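Local structure of muramoyltetrapeptide carboxypeptidase (Oxalobacter formigenes OXCC13, 6UUK) at residues K207-V212 with P307-L312; G63-S68 with I121-G126; A160-G165 with W234-S239. The protein probably acts as a serine-type LD-carboxypeptidase of the S66 family, cleaving muramoyl tetrapeptides of bacterial cell-wall peptidoglycan. One frame throughout, in Å; residues are numbered along the deposited sequence.

Interaction 1 (K207-V212 with P307-L312); sequences KDNPDV and PVVTGL
N209 has CG anti to its carbonyl carbon (chi1 -82°), which lays its carboxamide against T310, and T310 holds OG1 between its own N and carbonyl carbon (chi1 70°), facing that amide. One bond is secure: T310 N donates to N209 OD1 over 3.1 Å with an angle of 152° at the hydrogen. The donor stands above the carbonyl plane instead of on a lone pair. T310 OG1 lies 3.2 Å from N209 OD1, but its stronger partner is S206 OG, and T310 O receives W204 NE1.

Strand 308-310 is an outermost strand of the seven-stranded mixed sheet. The backbone of V309 pairs with L274 and L276 of strand 273-280, whereas the neighbouring N-H of T310 is taken by the loop between strands 200-205 and 213-222. Farther along this loop the contact turns apolar. V212 CG1 packs 3.6 Å from P307 CB, and V212 and V309 meet tip to tip, with V212 CG1 and V309 CG2 4.2 Å apart. The side chains of P210 and P307 cross at about a right angle, while P210 CD sits 3.5 Å from V308 O, a carbonyl that R301 of helix 293-303 also reaches in a weak hydrogen bond.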
# COMPACT_ATOMS: atom_id res chain seq x y z
N LYS B 207 23.11 12.73 -10.47
CA LYS B 207 23.43 12.57 -11.88
C LYS B 207 22.25 12.00 -12.66
O LYS B 207 21.28 11.50 -12.09
CB LYS B 207 24.66 11.67 -12.03
CG LYS B 207 25.87 12.12 -11.23
CD LYS B 207 26.93 11.04 -11.18
CE LYS B 207 27.41 10.66 -12.57
NZ LYS B 207 28.04 11.82 -13.27
N ASP B 208 22.35 12.10 -13.98
CA ASP B 208 21.39 11.50 -14.91
C ASP B 208 19.98 12.04 -14.71
O ASP B 208 18.99 11.34 -14.98
CB ASP B 208 21.40 9.97 -14.80
CG ASP B 208 22.78 9.38 -15.00
OD1 ASP B 208 23.59 9.99 -15.74
OD2 ASP B 208 23.06 8.31 -14.42
N ASN B 209 19.86 13.28 -14.25
CA ASN B 209 18.53 13.84 -14.10
C ASN B 209 18.22 14.82 -15.22
O ASN B 209 19.12 15.53 -15.69
CB ASN B 209 18.38 14.54 -12.74
CG ASN B 209 18.08 13.57 -11.62
OD1 ASN B 209 17.26 12.66 -11.77
ND2 ASN B 209 18.73 13.76 -10.48
N PRO B 210 16.97 14.88 -15.67
CA PRO B 210 16.62 15.81 -16.74
C PRO B 210 16.70 17.26 -16.28
O PRO B 210 16.63 17.57 -15.09
CB PRO B 210 15.18 15.43 -17.09
CG PRO B 210 14.65 14.81 -15.84
CD PRO B 210 15.82 14.09 -15.22
N ASP B 211 16.86 18.15 -17.25
CA ASP B 211 16.94 19.59 -16.99
C ASP B 211 15.52 20.15 -16.96
O ASP B 211 14.89 20.33 -18.01
CB ASP B 211 17.80 20.29 -18.04
CG ASP B 211 19.26 19.91 -17.93
OD1 ASP B 211 19.61 19.12 -17.03
OD2 ASP B 211 20.07 20.41 -18.74
N VAL B 212 15.02 20.42 -15.77
CA VAL B 212 13.67 20.92 -15.58
C VAL B 212 13.73 22.34 -15.02
O VAL B 212 14.77 22.80 -14.54
CB VAL B 212 12.82 20.00 -14.68
CG1 VAL B 212 13.03 18.55 -15.06
CG2 VAL B 212 13.17 20.23 -13.21
N PRO B 307 8.56 14.83 -15.71
CA PRO B 307 9.97 14.56 -15.40
C PRO B 307 10.14 14.08 -13.97
O PRO B 307 9.48 14.55 -13.05
CB PRO B 307 10.65 15.91 -15.63
CG PRO B 307 9.57 16.91 -15.41
CD PRO B 307 8.31 16.27 -15.92
N VAL B 308 11.05 13.12 -13.80
CA VAL B 308 11.36 12.54 -12.49
C VAL B 308 12.76 12.99 -12.10
O VAL B 308 13.74 12.70 -12.80
CB VAL B 308 11.25 11.01 -12.51
CG1 VAL B 308 11.58 10.44 -11.14
CG2 VAL B 308 9.86 10.59 -12.95
N VAL B 309 12.86 13.69 -10.97
CA VAL B 309 14.12 14.22 -10.46
C VAL B 309 14.48 13.48 -9.18
O VAL B 309 13.63 13.33 -8.29
CB VAL B 309 14.04 15.73 -10.22
CG1 VAL B 309 15.33 16.25 -9.62
CG2 VAL B 309 13.72 16.46 -11.52
N THR B 310 15.72 13.01 -9.09
CA THR B 310 16.20 12.26 -7.94
C THR B 310 17.24 13.06 -7.18
O THR B 310 17.72 14.10 -7.63
CB THR B 310 16.78 10.91 -8.38
OG1 THR B 310 18.01 11.13 -9.09
CG2 THR B 310 15.81 10.18 -9.28
N GLY B 311 17.59 12.56 -6.00
CA GLY B 311 18.63 13.15 -5.18
C GLY B 311 18.14 14.00 -4.02
O GLY B 311 18.97 14.55 -3.30
N LEU B 312 16.83 14.12 -3.83
CA LEU B 312 16.29 14.92 -2.74
C LEU B 312 16.78 14.38 -1.40
O LEU B 312 16.52 13.21 -1.09
CB LEU B 312 14.76 14.92 -2.79
CG LEU B 312 14.03 15.70 -1.69
CD1 LEU B 312 14.28 17.19 -1.82
CD2 LEU B 312 12.54 15.39 -1.72

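Interaction 2 (G63-S68 with I121-G126); sequences GYVPDS and IALRGG
Y64 O lies in the plane of the R124 guanidinium, at its edge and 3.6 Å from NE, while V65 CG2 approaches the same group obliquely, also close to NE. At that length the carbonyl is a polar neighbour of the arginine and not a hydrogen-bond acceptor for it; Y64 O instead accepts Y287 OH of the second subunit. The Y64 ring stacks on the Y287 ring of that subunit and makes a cation-pi contact with R93.

Segment 63-68 follows strand 55-59 of the six-stranded mixed sheet and enters helix 67-79, and segment 121-126 runs out of the neighbouring parallel strand 119-122; the touching residues lie beyond the C-terminal ends of both strands. Strand 147-150 leads from the same end to S152, the predicted nucleophile. S152 OG is hydrogen-bonded to G125 O, and its side chain is about 7 Å from that of R124, which places the contact beside the predicted active site.

R124 has CG anti to its carbonyl carbon (chi1 -87°) and is extended from CG to NE. This course takes it past V65 at about a right angle, with R124 CG 3.6 Å from V65 CG2. L123 packs on the same valine: its CG lies 3.7 Å from V65 CG2, and its CD2 reaches beyond the valine side chain to the backbone, 3.7 Å from G63 O.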
# COMPACT_ATOMS: atom_id res chain seq x y z
N GLY B 63 2.81 5.60 17.70
CA GLY B 63 3.36 4.78 18.75
C GLY B 63 3.88 5.58 19.92
O GLY B 63 3.82 6.81 19.96
N TYR B 64 4.41 4.86 20.90
CA TYR B 64 4.95 5.45 22.12
C TYR B 64 6.48 5.45 22.08
O TYR B 64 7.11 4.75 21.29
CB TYR B 64 4.46 4.70 23.36
CG TYR B 64 4.75 3.21 23.36
CD1 TYR B 64 5.96 2.72 23.84
CD2 TYR B 64 3.82 2.30 22.89
CE1 TYR B 64 6.23 1.36 23.84
CE2 TYR B 64 4.08 0.94 22.88
CZ TYR B 64 5.28 0.48 23.36
OH TYR B 64 5.55 -0.87 23.36
N VAL B 65 7.06 6.26 22.96
CA VAL B 65 8.50 6.40 23.09
C VAL B 65 8.86 6.25 24.56
O VAL B 65 8.13 6.77 25.42
CB VAL B 65 8.99 7.74 22.51
CG1 VAL B 65 10.28 8.19 23.16
CG2 VAL B 65 9.17 7.62 21.00
N PRO B 66 9.94 5.55 24.91
CA PRO B 66 10.33 5.45 26.32
C PRO B 66 10.56 6.82 26.93
O PRO B 66 11.11 7.72 26.29
CB PRO B 66 11.62 4.62 26.28
CG PRO B 66 12.10 4.71 24.86
CD PRO B 66 10.85 4.80 24.03
N ASP B 67 10.12 6.98 28.18
CA ASP B 67 10.19 8.28 28.85
C ASP B 67 11.63 8.76 28.99
O ASP B 67 11.87 9.97 29.07
CB ASP B 67 9.51 8.20 30.21
CG ASP B 67 9.49 9.54 30.93
OD1 ASP B 67 8.79 10.46 30.45
OD2 ASP B 67 10.16 9.67 31.97
N SER B 68 12.59 7.84 29.02
CA SER B 68 13.99 8.24 29.12
C SER B 68 14.44 8.98 27.87
O SER B 68 15.17 9.98 27.96
CB SER B 68 14.87 7.01 29.36
OG SER B 68 14.71 6.06 28.32
N ILE B 121 4.98 19.06 17.01
CA ILE B 121 5.84 17.99 16.51
C ILE B 121 5.25 16.65 16.94
O ILE B 121 4.72 16.52 18.05
CB ILE B 121 7.29 18.16 17.01
CG1 ILE B 121 8.19 17.08 16.42
CG2 ILE B 121 7.35 18.15 18.53
CD1 ILE B 121 9.67 17.30 16.68
N ALA B 122 5.35 15.67 16.05
CA ALA B 122 4.86 14.33 16.33
C ALA B 122 5.94 13.50 17.03
O ALA B 122 7.14 13.72 16.83
CB ALA B 122 4.43 13.63 15.04
N LEU B 123 5.50 12.55 17.84
CA LEU B 123 6.43 11.69 18.57
C LEU B 123 7.04 10.64 17.64
O LEU B 123 8.23 10.69 17.32
CB LEU B 123 5.73 11.03 19.76
CG LEU B 123 6.62 10.24 20.72
CD1 LEU B 123 7.59 11.17 21.44
CD2 LEU B 123 5.79 9.45 21.71
N ARG B 124 6.23 9.68 17.20
CA ARG B 124 6.67 8.63 16.30
C ARG B 124 5.82 8.64 15.03
O ARG B 124 4.81 9.35 14.93
CB ARG B 124 6.60 7.25 16.96
CG ARG B 124 7.85 6.88 17.74
CD ARG B 124 7.99 5.37 17.87
NE ARG B 124 9.30 4.99 18.38
CZ ARG B 124 10.40 4.90 17.63
NH1 ARG B 124 10.34 5.17 16.34
NH2 ARG B 124 11.55 4.55 18.18
N GLY B 125 6.24 7.83 14.07
CA GLY B 125 5.51 7.67 12.82
C GLY B 125 5.41 6.23 12.40
O GLY B 125 5.63 5.90 11.23
N GLY B 126 5.08 5.35 13.34
CA GLY B 126 4.96 3.93 13.05
C GLY B 126 3.56 3.40 13.27
O GLY B 126 3.39 2.26 13.73

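Interaction 3 (A160-G165 with W234-S239); sequences ALLKHG and WMPDIS
L162, P236 and I238 form the closely packed side of this contact, where the last turn of helix 155-163 meets the loop that leads into strand 242-248. L162 has CG anti to the backbone N (chi1 -172°), and its branch CD2 then touches two residues at once, lying 4.0 Å from P236 CB and 3.9 Å from I238 CD1. It crosses both side chains at about a right angle, and W219 of strand 213-222 adds a further apolar wall. Cutting L162 back to an alanine would take away CD2, and I238 CD1 would probably lose its apolar mate while P236 kept only the touch of CB, opening a gap between helix and loop. Two residues earlier in the helix, the methyl A160 CB meets W234 CE3 at 3.6 Å, obliquely to the indole. That indole is fixed from outside: H134 packs against it edge-to-face, and NE1 is hydrogen-bonded to E264 OE1 of the second subunit.

The exposed side is looser. K163 bends at chi2 (60°) and runs over the loop, its CD 3.9 Å from P236 CA, but NZ comes no nearer to M235 O than 3.5 Å and stays 5.1 Å from D237 OD2. H164 turns back on its own helix, where ND1 donates to A160 O over 2.8 Å. Just beyond it, G165 ends the helix in a Schellman motif with positive phi.

The contact joins the N-terminal and C-terminal LD-carboxypeptidase domains. With no hydrogen bond or salt bridge between the segments, the junction rests on apolar fit, and the K163-D237 pair is likely to add no more than a long-range, solvent-weakened attraction.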
# COMPACT_ATOMS: atom_id res chain seq x y z
N ALA B 160 -4.44 15.46 5.02
CA ALA B 160 -5.76 15.96 5.39
C ALA B 160 -5.72 17.45 5.72
O ALA B 160 -6.68 18.17 5.43
CB ALA B 160 -6.32 15.17 6.58
N LEU B 161 -4.62 17.93 6.31
CA LEU B 161 -4.45 19.36 6.50
C LEU B 161 -4.36 20.08 5.16
O LEU B 161 -4.97 21.15 4.97
CB LEU B 161 -3.20 19.65 7.33
CG LEU B 161 -3.32 19.49 8.85
CD1 LEU B 161 -2.01 19.90 9.51
CD2 LEU B 161 -4.48 20.32 9.38
N LEU B 162 -3.61 19.52 4.21
CA LEU B 162 -3.53 20.11 2.88
C LEU B 162 -4.85 19.98 2.13
O LEU B 162 -5.16 20.82 1.27
CB LEU B 162 -2.40 19.46 2.08
CG LEU B 162 -2.07 20.10 0.74
CD1 LEU B 162 -1.69 21.56 0.93
CD2 LEU B 162 -0.96 19.33 0.05
N LYS B 163 -5.64 18.96 2.45
CA LYS B 163 -6.97 18.84 1.85
C LYS B 163 -7.87 19.99 2.28
O LYS B 163 -8.78 20.37 1.53
CB LYS B 163 -7.59 17.49 2.23
CG LYS B 163 -8.91 17.19 1.53
CD LYS B 163 -8.73 17.14 0.02
CE LYS B 163 -10.05 16.87 -0.68
NZ LYS B 163 -9.88 16.83 -2.16
N HIS B 164 -7.64 20.55 3.46
CA HIS B 164 -8.39 21.69 3.96
C HIS B 164 -7.67 23.01 3.75
O HIS B 164 -8.20 24.06 4.13
CB HIS B 164 -8.72 21.50 5.44
CG HIS B 164 -9.63 20.34 5.72
ND1 HIS B 164 -9.29 19.04 5.44
CD2 HIS B 164 -10.87 20.30 6.26
CE1 HIS B 164 -10.28 18.24 5.79
NE2 HIS B 164 -11.25 18.98 6.29
N GLY B 165 -6.47 22.99 3.17
CA GLY B 165 -5.76 24.21 2.86
C GLY B 165 -4.83 24.69 3.97
O GLY B 165 -4.72 25.89 4.21
N TRP B 234 -9.26 11.91 1.74
CA TRP B 234 -8.22 12.67 2.40
C TRP B 234 -7.06 13.02 1.48
O TRP B 234 -6.17 13.78 1.89
CB TRP B 234 -7.69 11.90 3.61
CG TRP B 234 -8.77 11.38 4.51
CD1 TRP B 234 -9.27 10.11 4.54
CD2 TRP B 234 -9.49 12.11 5.51
NE1 TRP B 234 -10.25 10.00 5.49
CE2 TRP B 234 -10.40 11.22 6.11
CE3 TRP B 234 -9.44 13.43 5.97
CZ2 TRP B 234 -11.27 11.61 7.13
CZ3 TRP B 234 -10.30 13.82 6.98
CH2 TRP B 234 -11.20 12.91 7.55
N MSE B 235 -7.05 12.50 0.25
CA MSE B 235 -6.00 12.82 -0.71
C MSE B 235 -6.20 14.23 -1.28
O MSE B 235 -7.25 14.54 -1.84
CB MSE B 235 -5.99 11.80 -1.85
CG MSE B 235 -5.11 12.19 -3.03
SE MSE B 235 -3.19 12.07 -2.66
CE MSE B 235 -2.96 10.14 -2.87
N PRO B 236 -5.18 15.07 -1.13
CA PRO B 236 -5.29 16.44 -1.66
C PRO B 236 -5.40 16.44 -3.17
O PRO B 236 -4.90 15.54 -3.86
CB PRO B 236 -3.99 17.10 -1.19
CG PRO B 236 -3.51 16.26 -0.05
CD PRO B 236 -3.93 14.87 -0.38
N ASP B 237 -6.07 17.46 -3.69
CA ASP B 237 -6.31 17.60 -5.12
C ASP B 237 -5.44 18.72 -5.68
O ASP B 237 -5.91 19.76 -6.14
CB ASP B 237 -7.79 17.85 -5.39
CG ASP B 237 -8.16 17.71 -6.85
OD1 ASP B 237 -7.27 17.42 -7.69
OD2 ASP B 237 -9.35 17.89 -7.16
N ILE B 238 -4.13 18.47 -5.62
CA ILE B 238 -3.13 19.41 -6.10
C ILE B 238 -3.00 19.26 -7.61
O ILE B 238 -2.73 18.16 -8.12
CB ILE B 238 -1.78 19.17 -5.40
CG1 ILE B 238 -1.96 19.21 -3.89
CG2 ILE B 238 -0.74 20.20 -5.83
CD1 ILE B 238 -2.48 20.53 -3.38
N SER B 239 -3.21 20.35 -8.33
CA SER B 239 -3.14 20.37 -9.79
C SER B 239 -1.90 21.16 -10.18
O SER B 239 -1.78 22.34 -9.86
CB SER B 239 -4.39 20.99 -10.39
OG SER B 239 -4.27 21.13 -11.80

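How the interactions relate
Interaction 2 is the buried contact of the three, whereas interactions 1 and 3 are partly buried, with exposed residues at their margins. None shares a strand or helix with another: interaction 1 lies at an outer strand of the seven-stranded sheet, interaction 2 at the strand ends of the six-stranded sheet, and interaction 3 bridges the N-terminal and C-terminal domains. Interactions 1 and 2 lie on opposite sides of the chain's centre, their centres 34 Å apart; interactions 2 and 3 approach to about 10 Å between nearest atoms. Only interaction 1 has a hydrogen bond between its segments. The other two rely on packing, and both also meet the second subunit.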